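Local structure of NalD (Pseudomonas aeruginosa PAO1, 5DAJ) at residues L22-G27 / L109-Q114; K26-T31 / Q52-L57; T31-I36 / A46-F51. The protein represses the MexAB-OprM multidrug efflux pump genes as a TetR-family regulator, a repression lifted when novobiocin binds. All blocks are in the same frame, centred on the assembly; numbering follows the deposited sequence.

Along this all-helical chain the first segments come in the order 22-27, 26-31, 31-36 and their partners in reverse, so that interaction 3 falls within the span of interaction 2 and both within that of interaction 1. Interaction 3 joins helices 33-40 and 44-51, the two arms of the predicted helix-turn-helix. Interaction 2, centred about 8 Å from it, ties the loop before that motif to helix 54-63; the two share Thr31. Interaction 1 shares Lys26 and Gly27 with interaction 2, their centres about 10 Å apart, and reaches helix 103-114 of the carboxy-terminal region, about 17 Å from interaction 3. The series therefore runs from the probable DNA-reading unit to the part expected to sense ligand.

Interaction 1 of 3, residues L22-G27 / L109-Q114; sequences LFLEKG and LTILMQ
Helices 22-26 and 109-114 approach to 9.3 Å between their axes and cross at 47°, with the CA atoms of Leu24 and Ile111 the nearest pair of the backbone, 5.6 Å apart. Ile111 carries most of this contact, lying against Phe23 and Leu24. Its CG1 branch lies beside its own backbone N (chi1 -69°), and the extended tip carries CD1 to 3.7 Å from Phe23 CB, while CG1 rests against the backbone N of Leu24. The touching part of Phe23 is thus the root of its side chain; the ring leads off toward Phe58 and Met61 of helix 54-63. Leu24 also packs on Ile111, the two side chains crossing at about a right angle, with Leu24 CD1 4.0 Å from Ile111 CG1. The same methyl touches Thr110 CG2 at 4.1 Å. Thr110 suits this edge because its methyl can face the leucine while OG1 is hydrogen-bonded to the carbonyl of Arg106 in its own helix. The seam between Phe23, Leu24 and Ile111 is apolar and therefore suits aliphatic side chains. Contact between the first helix and helix 103-114 is a domain interface of the TetR fold, where the DNA-binding head meets the regulatory body.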
loop_
_atom_site.group_PDB
_atom_site.type_symbol
_atom_site.label_atom_id
_atom_site.label_comp_id
_atom_site.label_asym_id
_atom_site.label_seq_id
_atom_site.Cartn_x
_atom_site.Cartn_y
_atom_site.Cartn_z
ATOM N N LEU A 22 1.726 17.084 -13.331
ATOM C CA LEU A 22 2.928 17.484 -12.568
ATOM C C LEU A 22 3.226 16.558 -11.390
ATOM O O LEU A 22 4.362 16.096 -11.243
ATOM C CB LEU A 22 2.844 18.929 -12.070
ATOM C CG LEU A 22 3.470 19.959 -13.013
ATOM C CD1 LEU A 22 2.477 20.392 -14.075
ATOM C CD2 LEU A 22 3.960 21.164 -12.234
ATOM N N PHE A 23 2.215 16.305 -10.559
ATOM C CA PHE A 23 2.341 15.365 -9.435
ATOM C C PHE A 23 2.860 14.020 -9.918
ATOM O O PHE A 23 3.770 13.443 -9.315
ATOM C CB PHE A 23 0.997 15.121 -8.730
ATOM C CG PHE A 23 0.481 16.280 -7.921
ATOM C CD1 PHE A 23 1.299 17.340 -7.516
ATOM C CD2 PHE A 23 -0.845 16.284 -7.516
ATOM C CE1 PHE A 23 0.792 18.376 -6.759
ATOM C CE2 PHE A 23 -1.361 17.326 -6.757
ATOM C CZ PHE A 23 -0.540 18.371 -6.375
ATOM N N LEU A 24 2.290 13.558 -11.023
ATOM C CA LEU A 24 2.635 12.268 -11.606
ATOM C C LEU A 24 4.099 12.197 -12.063
ATOM O O LEU A 24 4.769 11.184 -11.882
ATOM C CB LEU A 24 1.687 11.957 -12.769
ATOM C CG LEU A 24 1.678 10.546 -13.336
ATOM C CD1 LEU A 24 1.321 9.519 -12.274
ATOM C CD2 LEU A 24 0.678 10.481 -14.481
ATOM N N GLU A 25 4.596 13.290 -12.622
ATOM C CA GLU A 25 5.964 13.344 -13.144
ATOM C C GLU A 25 7.016 13.722 -12.087
ATOM O O GLU A 25 8.101 13.141 -12.041
ATOM C CB GLU A 25 6.013 14.310 -14.332
ATOM C CG GLU A 25 7.286 14.197 -15.146
ATOM N N LYS A 26 6.698 14.713 -11.264
ATOM C CA LYS A 26 7.658 15.293 -10.304
ATOM C C LYS A 26 7.503 14.799 -8.868
ATOM O O LYS A 26 8.446 14.881 -8.075
ATOM C CB LYS A 26 7.529 16.822 -10.301
ATOM C CG LYS A 26 8.060 17.504 -11.555
ATOM C CD LYS A 26 7.386 18.853 -11.813
ATOM C CE LYS A 26 7.475 19.822 -10.635
ATOM N NZ LYS A 26 8.868 20.262 -10.344
ATOM N N GLY A 27 6.309 14.328 -8.531
ATOM C CA GLY A 27 5.942 14.069 -7.139
ATOM C C GLY A 27 5.252 15.279 -6.547
ATOM O O GLY A 27 5.419 16.392 -7.035
ATOM N N LEU A 109 -4.478 7.474 -8.744
ATOM C CA LEU A 109 -4.130 6.504 -7.695
ATOM C C LEU A 109 -2.637 6.208 -7.650
ATOM O O LEU A 109 -2.099 5.972 -6.566
ATOM C CB LEU A 109 -4.916 5.200 -7.823
ATOM C CG LEU A 109 -6.397 5.302 -7.480
ATOM C CD1 LEU A 109 -7.026 3.942 -7.682
ATOM C CD2 LEU A 109 -6.657 5.763 -6.059
ATOM N N THR A 110 -1.969 6.248 -8.803
ATOM C CA THR A 110 -0.499 6.119 -8.838
ATOM C C THR A 110 0.110 7.308 -8.100
ATOM O O THR A 110 1.095 7.152 -7.381
ATOM C CB THR A 110 0.078 6.077 -10.317
ATOM O OG1 THR A 110 -0.529 5.044 -11.093
ATOM C CG2 THR A 110 1.577 5.850 -10.435
ATOM N N ILE A 111 -0.490 8.487 -8.243
ATOM C CA ILE A 111 -0.028 9.649 -7.468
ATOM C C ILE A 111 -0.184 9.390 -5.965
ATOM O O ILE A 111 0.764 9.560 -5.191
ATOM C CB ILE A 111 -0.781 10.945 -7.825
ATOM C CG1 ILE A 111 -0.418 11.404 -9.231
ATOM C CG2 ILE A 111 -0.439 12.040 -6.833
ATOM C CD1 ILE A 111 -1.377 12.423 -9.798
ATOM N N LEU A 112 -1.390 8.980 -5.583
ATOM C CA LEU A 112 -1.740 8.724 -4.182
ATOM C C LEU A 112 -0.802 7.742 -3.478
ATOM O O LEU A 112 -0.357 7.977 -2.356
ATOM C CB LEU A 112 -3.168 8.193 -4.075
ATOM C CG LEU A 112 -3.590 7.703 -2.689
ATOM C CD1 LEU A 112 -3.490 8.833 -1.686
ATOM C CD2 LEU A 112 -5.001 7.132 -2.712
HETATM N N MSE A 113 -0.497 6.650 -4.149
HETATM C CA MSE A 113 0.245 5.556 -3.518
HETATM C C MSE A 113 1.706 5.518 -3.830
HETATM O O MSE A 113 2.460 4.793 -3.188
HETATM C CB MSE A 113 -0.378 4.263 -3.984
HETATM C CG MSE A 113 -1.853 4.293 -3.608
HETATM SE SE MSE A 113 -2.615 2.518 -3.842
HETATM C CE MSE A 113 -4.427 2.955 -3.186
ATOM N N GLN A 114 2.129 6.351 -4.763
ATOM C CA GLN A 114 3.488 6.294 -5.298
ATOM C C GLN A 114 4.245 7.616 -5.414
ATOM O O GLN A 114 5.487 7.630 -5.334
ATOM C CB GLN A 114 3.419 5.675 -6.674
ATOM C CG GLN A 114 4.626 4.857 -7.045
ATOM C CD GLN A 114 4.362 3.402 -6.846
ATOM O OE1 GLN A 114 3.339 2.874 -7.316
ATOM N NE2 GLN A 114 5.263 2.736 -6.122
#

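Interaction 2 of 3, residues K26-T31 / Q52-L57; sequences KGVSHT and QNKAHL
In the helix-turn-helix head of a TetR-family repressor, the loop that leaves the first helix is joined here to the start of helix 54-63, and one lysine makes the connection. Lys54 NZ donates to two carbonyl oxygens of the 26-31 loop, 3.0 Å to Val28 O and 2.8 Å to Thr31 O. The ammonium group sits about 31° out of each carbonyl plane. The CB of Lys54 points toward the loop; CG is anti to the backbone N (chi1 -161°), and the chain runs extended until a bend at chi3 (-69°) brings NZ to the two oxygens. On the way, Lys54 CD lies 3.7 Å from Val28 CG1, the two side chains running past each other in opposite directions, so the methylene part has an apolar neighbour before the charge is reached.

The oxygens come close together because residues 28-31 form a type I beta turn, closed by Thr31 N bonding to Val28 O. That oxygen thus accepts twice, from opposite faces of its plane. Thr31 adds a bond from OG1 to Gly27 O at 2.6 Å, and Lys26 NZ reaches His30 O, which secures the loop from the side of the first helix. Gly27, with positive phi, ends that helix in a conformation that suits glycine. On the other segment Asn53 is the N-cap of helix 54-63: its OD1 accepts from His56 N at 2.8 Å.

Lys54 NZ also forms a salt bridge with Glu121, and Ser29 N bonds Glu117 of the second subunit, placing the loop at the dimer interface. A lysine fits because its ammonium group can serve several acceptors at once; the two carbonyls and the nearby carboxylate would be expected to favour its charged form.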
loop_
_atom_site.group_PDB
_atom_site.type_symbol
_atom_site.label_atom_id
_atom_site.label_comp_id
_atom_site.label_asym_id
_atom_site.label_seq_id
_atom_site.Cartn_x
_atom_site.Cartn_y
_atom_site.Cartn_z
ATOM N N LYS A 26 6.698 14.713 -11.264
ATOM C CA LYS A 26 7.658 15.293 -10.304
ATOM C C LYS A 26 7.503 14.799 -8.868
ATOM O O LYS A 26 8.446 14.881 -8.075
ATOM C CB LYS A 26 7.529 16.822 -10.301
ATOM C CG LYS A 26 8.060 17.504 -11.555
ATOM C CD LYS A 26 7.386 18.853 -11.813
ATOM C CE LYS A 26 7.475 19.822 -10.635
ATOM N NZ LYS A 26 8.868 20.262 -10.344
ATOM N N GLY A 27 6.309 14.328 -8.531
ATOM C CA GLY A 27 5.942 14.069 -7.139
ATOM C C GLY A 27 5.252 15.279 -6.547
ATOM O O GLY A 27 5.419 16.392 -7.035
ATOM N N VAL A 28 4.493 15.067 -5.478
ATOM C CA VAL A 28 3.697 16.132 -4.851
ATOM C C VAL A 28 4.559 17.152 -4.094
ATOM O O VAL A 28 4.323 18.352 -4.197
ATOM C CB VAL A 28 2.607 15.553 -3.912
ATOM C CG1 VAL A 28 1.910 16.643 -3.099
ATOM C CG2 VAL A 28 1.569 14.797 -4.728
ATOM N N SER A 29 5.528 16.663 -3.324
ATOM C CA SER A 29 6.446 17.515 -2.544
ATOM C C SER A 29 7.166 18.542 -3.414
ATOM O O SER A 29 7.182 19.735 -3.106
ATOM C CB SER A 29 7.498 16.658 -1.836
ATOM O OG SER A 29 6.912 15.930 -0.782
ATOM N N HIS A 30 7.754 18.044 -4.498
ATOM C CA HIS A 30 8.509 18.855 -5.465
ATOM C C HIS A 30 7.628 19.607 -6.480
ATOM O O HIS A 30 8.149 20.186 -7.433
ATOM C CB HIS A 30 9.538 17.970 -6.198
ATOM C CG HIS A 30 10.616 17.434 -5.305
ATOM N ND1 HIS A 30 11.472 18.252 -4.596
ATOM C CD2 HIS A 30 10.983 16.163 -5.014
ATOM C CE1 HIS A 30 12.316 17.507 -3.904
ATOM N NE2 HIS A 30 12.040 16.236 -4.140
ATOM N N THR A 31 6.310 19.589 -6.282
ATOM C CA THR A 31 5.369 20.356 -7.100
ATOM C C THR A 31 4.718 21.446 -6.252
ATOM O O THR A 31 4.025 21.161 -5.269
ATOM C CB THR A 31 4.258 19.476 -7.703
ATOM O OG1 THR A 31 4.855 18.435 -8.480
ATOM C CG2 THR A 31 3.332 20.301 -8.611
ATOM N N GLN A 52 -7.288 26.997 -2.208
ATOM C CA GLN A 52 -6.741 27.417 -0.891
ATOM C C GLN A 52 -5.319 26.949 -0.592
ATOM O O GLN A 52 -4.416 27.770 -0.420
ATOM C CB GLN A 52 -7.668 27.022 0.244
ATOM C CG GLN A 52 -9.005 27.754 0.232
ATOM C CD GLN A 52 -10.070 26.968 -0.495
ATOM O OE1 GLN A 52 -10.531 25.921 -0.008
ATOM N NE2 GLN A 52 -10.478 27.455 -1.665
ATOM N N ASN A 53 -5.130 25.639 -0.527
ATOM C CA ASN A 53 -3.818 25.059 -0.283
ATOM C C ASN A 53 -3.617 23.767 -1.060
ATOM O O ASN A 53 -4.563 23.209 -1.619
ATOM C CB ASN A 53 -3.646 24.826 1.220
ATOM C CG ASN A 53 -4.691 23.876 1.786
ATOM O OD1 ASN A 53 -4.661 22.685 1.510
ATOM N ND2 ASN A 53 -5.600 24.394 2.603
ATOM N N LYS A 54 -2.384 23.272 -1.037
ATOM C CA LYS A 54 -2.008 22.069 -1.787
ATOM C C LYS A 54 -2.793 20.829 -1.354
ATOM O O LYS A 54 -3.170 20.010 -2.186
ATOM C CB LYS A 54 -0.495 21.794 -1.672
ATOM C CG LYS A 54 0.028 20.862 -2.761
ATOM C CD LYS A 54 1.400 20.298 -2.470
ATOM C CE LYS A 54 2.476 21.348 -2.531
ATOM N NZ LYS A 54 3.822 20.714 -2.494
ATOM N N ALA A 55 -2.992 20.672 -0.049
ATOM C CA ALA A 55 -3.698 19.500 0.519
ATOM C C ALA A 55 -5.135 19.428 0.053
ATOM O O ALA A 55 -5.635 18.351 -0.273
ATOM C CB ALA A 55 -3.649 19.515 2.040
ATOM N N HIS A 56 -5.793 20.580 0.037
ATOM C CA HIS A 56 -7.179 20.669 -0.415
ATOM C C HIS A 56 -7.286 20.406 -1.907
ATOM O O HIS A 56 -8.233 19.765 -2.347
ATOM C CB HIS A 56 -7.774 22.032 -0.107
ATOM C CG HIS A 56 -9.249 22.114 -0.351
ATOM N ND1 HIS A 56 -9.797 22.959 -1.292
ATOM C CD2 HIS A 56 -10.288 21.446 0.204
ATOM C CE1 HIS A 56 -11.111 22.823 -1.294
ATOM N NE2 HIS A 56 -11.434 21.909 -0.398
ATOM N N LEU A 57 -6.316 20.921 -2.665
ATOM C CA LEU A 57 -6.226 20.679 -4.108
ATOM C C LEU A 57 -6.135 19.180 -4.372
ATOM O O LEU A 57 -6.918 18.613 -5.131
ATOM C CB LEU A 57 -5.008 21.388 -4.704
ATOM C CG LEU A 57 -4.956 21.473 -6.230
ATOM C CD1 LEU A 57 -4.141 22.677 -6.671
ATOM C CD2 LEU A 57 -4.384 20.215 -6.872
#

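Interaction 3 of 3, residues T31-I36 / A46-F51; sequences TSLEQI and AVYWHF
Leu33 lays a methyl group over one face of the Tyr48 ring, a CH-pi contact in which CD1 lies 3.7 Å from the ring centroid and 27° off the ring normal. The methyl stands toward the rim rather than over the middle, and Tyr48 CZ is its closest ring atom at 3.4 Å. The two side chains cross at about a right angle, and it is the ring face that meets the methyl. Leucine is well suited because its fork serves two neighbours: while CD1 takes the ring, CD2 meets Val47 CG1 at 3.8 Å. With CG beside its backbone N (chi1 -64°), Leu33 directs this fork at helix 44-51. Val47 has CG1 anti to its backbone N (chi1 171°), which brings that methyl up to the leucine. These are the two helices of the predicted helix-turn-helix, the second normally being the recognition helix in TetR relatives, and Leu57 of helix 54-63 packs on both Leu33 and Val47 where they meet. The first helix begins with a capping box, which serves N-H groups that have no earlier helical turn to bond to. Ser32 OG accepts from Gln35 N at 3.0 Å, and Gln35 OE1 accepts in return from Ser32 N at 2.8 Å, the donor lying in the carbonyl plane of the amide.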
loop_
_atom_site.group_PDB
_atom_site.type_symbol
_atom_site.label_atom_id
_atom_site.label_comp_id
_atom_site.label_asym_id
_atom_site.label_seq_id
_atom_site.Cartn_x
_atom_site.Cartn_y
_atom_site.Cartn_z
ATOM N N THR A 31 6.310 19.589 -6.282
ATOM C CA THR A 31 5.369 20.356 -7.100
ATOM C C THR A 31 4.718 21.446 -6.252
ATOM O O THR A 31 4.025 21.161 -5.269
ATOM C CB THR A 31 4.258 19.476 -7.703
ATOM O OG1 THR A 31 4.855 18.435 -8.480
ATOM C CG2 THR A 31 3.332 20.301 -8.611
ATOM N N SER A 32 4.927 22.690 -6.665
ATOM C CA SER A 32 4.374 23.850 -5.978
ATOM C C SER A 32 3.099 24.333 -6.656
ATOM O O SER A 32 2.788 23.955 -7.793
ATOM C CB SER A 32 5.396 24.985 -5.977
ATOM O OG SER A 32 5.559 25.504 -7.283
ATOM N N LEU A 33 2.364 25.178 -5.946
ATOM C CA LEU A 33 1.149 25.781 -6.487
ATOM C C LEU A 33 1.489 26.769 -7.603
ATOM O O LEU A 33 0.702 26.937 -8.539
ATOM C CB LEU A 33 0.334 26.466 -5.384
ATOM C CG LEU A 33 -0.222 25.526 -4.304
ATOM C CD1 LEU A 33 -0.791 26.307 -3.131
ATOM C CD2 LEU A 33 -1.268 24.586 -4.855
ATOM N N GLU A 34 2.641 27.431 -7.479
ATOM C CA GLU A 34 3.156 28.342 -8.514
ATOM C C GLU A 34 3.392 27.596 -9.828
ATOM O O GLU A 34 2.940 28.020 -10.889
ATOM C CB GLU A 34 4.446 29.022 -8.047
ATOM C CG GLU A 34 4.971 30.086 -9.013
ATOM C CD GLU A 34 6.121 30.910 -8.447
ATOM O OE1 GLU A 34 6.903 30.375 -7.626
ATOM O OE2 GLU A 34 6.247 32.098 -8.833
ATOM N N GLN A 35 4.071 26.462 -9.729
ATOM C CA GLN A 35 4.351 25.591 -10.883
ATOM C C GLN A 35 3.082 25.051 -11.548
ATOM O O GLN A 35 3.013 24.928 -12.775
ATOM C CB GLN A 35 5.228 24.422 -10.464
ATOM C CG GLN A 35 6.664 24.820 -10.168
ATOM C CD GLN A 35 7.453 23.728 -9.462
ATOM O OE1 GLN A 35 6.927 23.020 -8.606
ATOM N NE2 GLN A 35 8.731 23.615 -9.791
ATOM N N ILE A 36 2.088 24.719 -10.730
ATOM C CA ILE A 36 0.785 24.245 -11.227
ATOM C C ILE A 36 0.087 25.345 -12.019
ATOM O O ILE A 36 -0.424 25.106 -13.114
ATOM C CB ILE A 36 -0.123 23.763 -10.076
ATOM C CG1 ILE A 36 0.424 22.448 -9.507
ATOM C CG2 ILE A 36 -1.560 23.537 -10.546
ATOM C CD1 ILE A 36 -0.097 22.107 -8.124
ATOM N N ALA A 46 -5.237 32.681 -8.771
ATOM C CA ALA A 46 -6.410 31.869 -9.161
ATOM C C ALA A 46 -6.404 30.466 -8.543
ATOM O O ALA A 46 -7.456 29.941 -8.153
ATOM C CB ALA A 46 -6.504 31.767 -10.673
ATOM N N VAL A 47 -5.224 29.859 -8.476
ATOM C CA VAL A 47 -5.065 28.519 -7.865
ATOM C C VAL A 47 -5.400 28.573 -6.379
ATOM O O VAL A 47 -6.261 27.826 -5.890
ATOM C CB VAL A 47 -3.634 27.973 -8.038
ATOM C CG1 VAL A 47 -3.435 26.704 -7.217
ATOM C CG2 VAL A 47 -3.337 27.697 -9.504
ATOM N N TYR A 48 -4.722 29.478 -5.681
ATOM C CA TYR A 48 -5.020 29.780 -4.273
ATOM C C TYR A 48 -6.505 30.131 -4.043
ATOM O O TYR A 48 -7.111 29.690 -3.066
ATOM C CB TYR A 48 -4.097 30.881 -3.754
ATOM C CG TYR A 48 -2.756 30.380 -3.254
ATOM C CD1 TYR A 48 -2.633 29.823 -1.986
ATOM C CD2 TYR A 48 -1.608 30.499 -4.040
ATOM C CE1 TYR A 48 -1.410 29.379 -1.518
ATOM C CE2 TYR A 48 -0.375 30.068 -3.582
ATOM C CZ TYR A 48 -0.277 29.515 -2.313
ATOM O OH TYR A 48 0.957 29.108 -1.849
ATOM N N TRP A 49 -7.087 30.840 -4.989
ATOM C CA TRP A 49 -8.470 31.238 -4.964
ATOM C C TRP A 49 -9.457 30.081 -5.027
ATOM O O TRP A 49 -10.415 30.034 -4.300
ATOM C CB TRP A 49 -8.697 32.182 -6.127
ATOM C CG TRP A 49 -10.012 32.798 -6.145
ATOM C CD1 TRP A 49 -10.987 32.554 -7.013
ATOM C CD2 TRP A 49 -10.508 33.788 -5.257
ATOM N NE1 TRP A 49 -12.079 33.298 -6.730
ATOM C CE2 TRP A 49 -11.806 34.069 -5.643
ATOM C CE3 TRP A 49 -9.986 34.449 -4.159
ATOM C CZ2 TRP A 49 -12.583 34.983 -4.988
ATOM C CZ3 TRP A 49 -10.758 35.348 -3.520
ATOM C CH2 TRP A 49 -12.042 35.604 -3.926
ATOM N N HIS A 50 -9.214 29.145 -5.919
ATOM C CA HIS A 50 -10.060 27.956 -6.105
ATOM C C HIS A 50 -9.824 26.816 -5.123
ATOM O O HIS A 50 -10.757 26.058 -4.814
ATOM C CB HIS A 50 -9.915 27.423 -7.533
ATOM C CG HIS A 50 -10.546 28.315 -8.545
ATOM N ND1 HIS A 50 -11.895 28.598 -8.522
ATOM C CD2 HIS A 50 -10.028 29.015 -9.578
ATOM C CE1 HIS A 50 -12.184 29.410 -9.522
ATOM N NE2 HIS A 50 -11.067 29.686 -10.174
ATOM N N PHE A 51 -8.581 26.657 -4.683
ATOM C CA PHE A 51 -8.186 25.471 -3.901
ATOM C C PHE A 51 -7.535 25.730 -2.552
ATOM O O PHE A 51 -7.262 24.781 -1.830
ATOM C CB PHE A 51 -7.286 24.575 -4.759
ATOM C CG PHE A 51 -7.980 24.020 -5.966
ATOM C CD1 PHE A 51 -8.936 23.006 -5.828
ATOM C CD2 PHE A 51 -7.704 24.514 -7.232
ATOM C CE1 PHE A 51 -9.584 22.486 -6.934
ATOM C CE2 PHE A 51 -8.357 23.997 -8.344
ATOM C CZ PHE A 51 -9.298 22.984 -8.193
#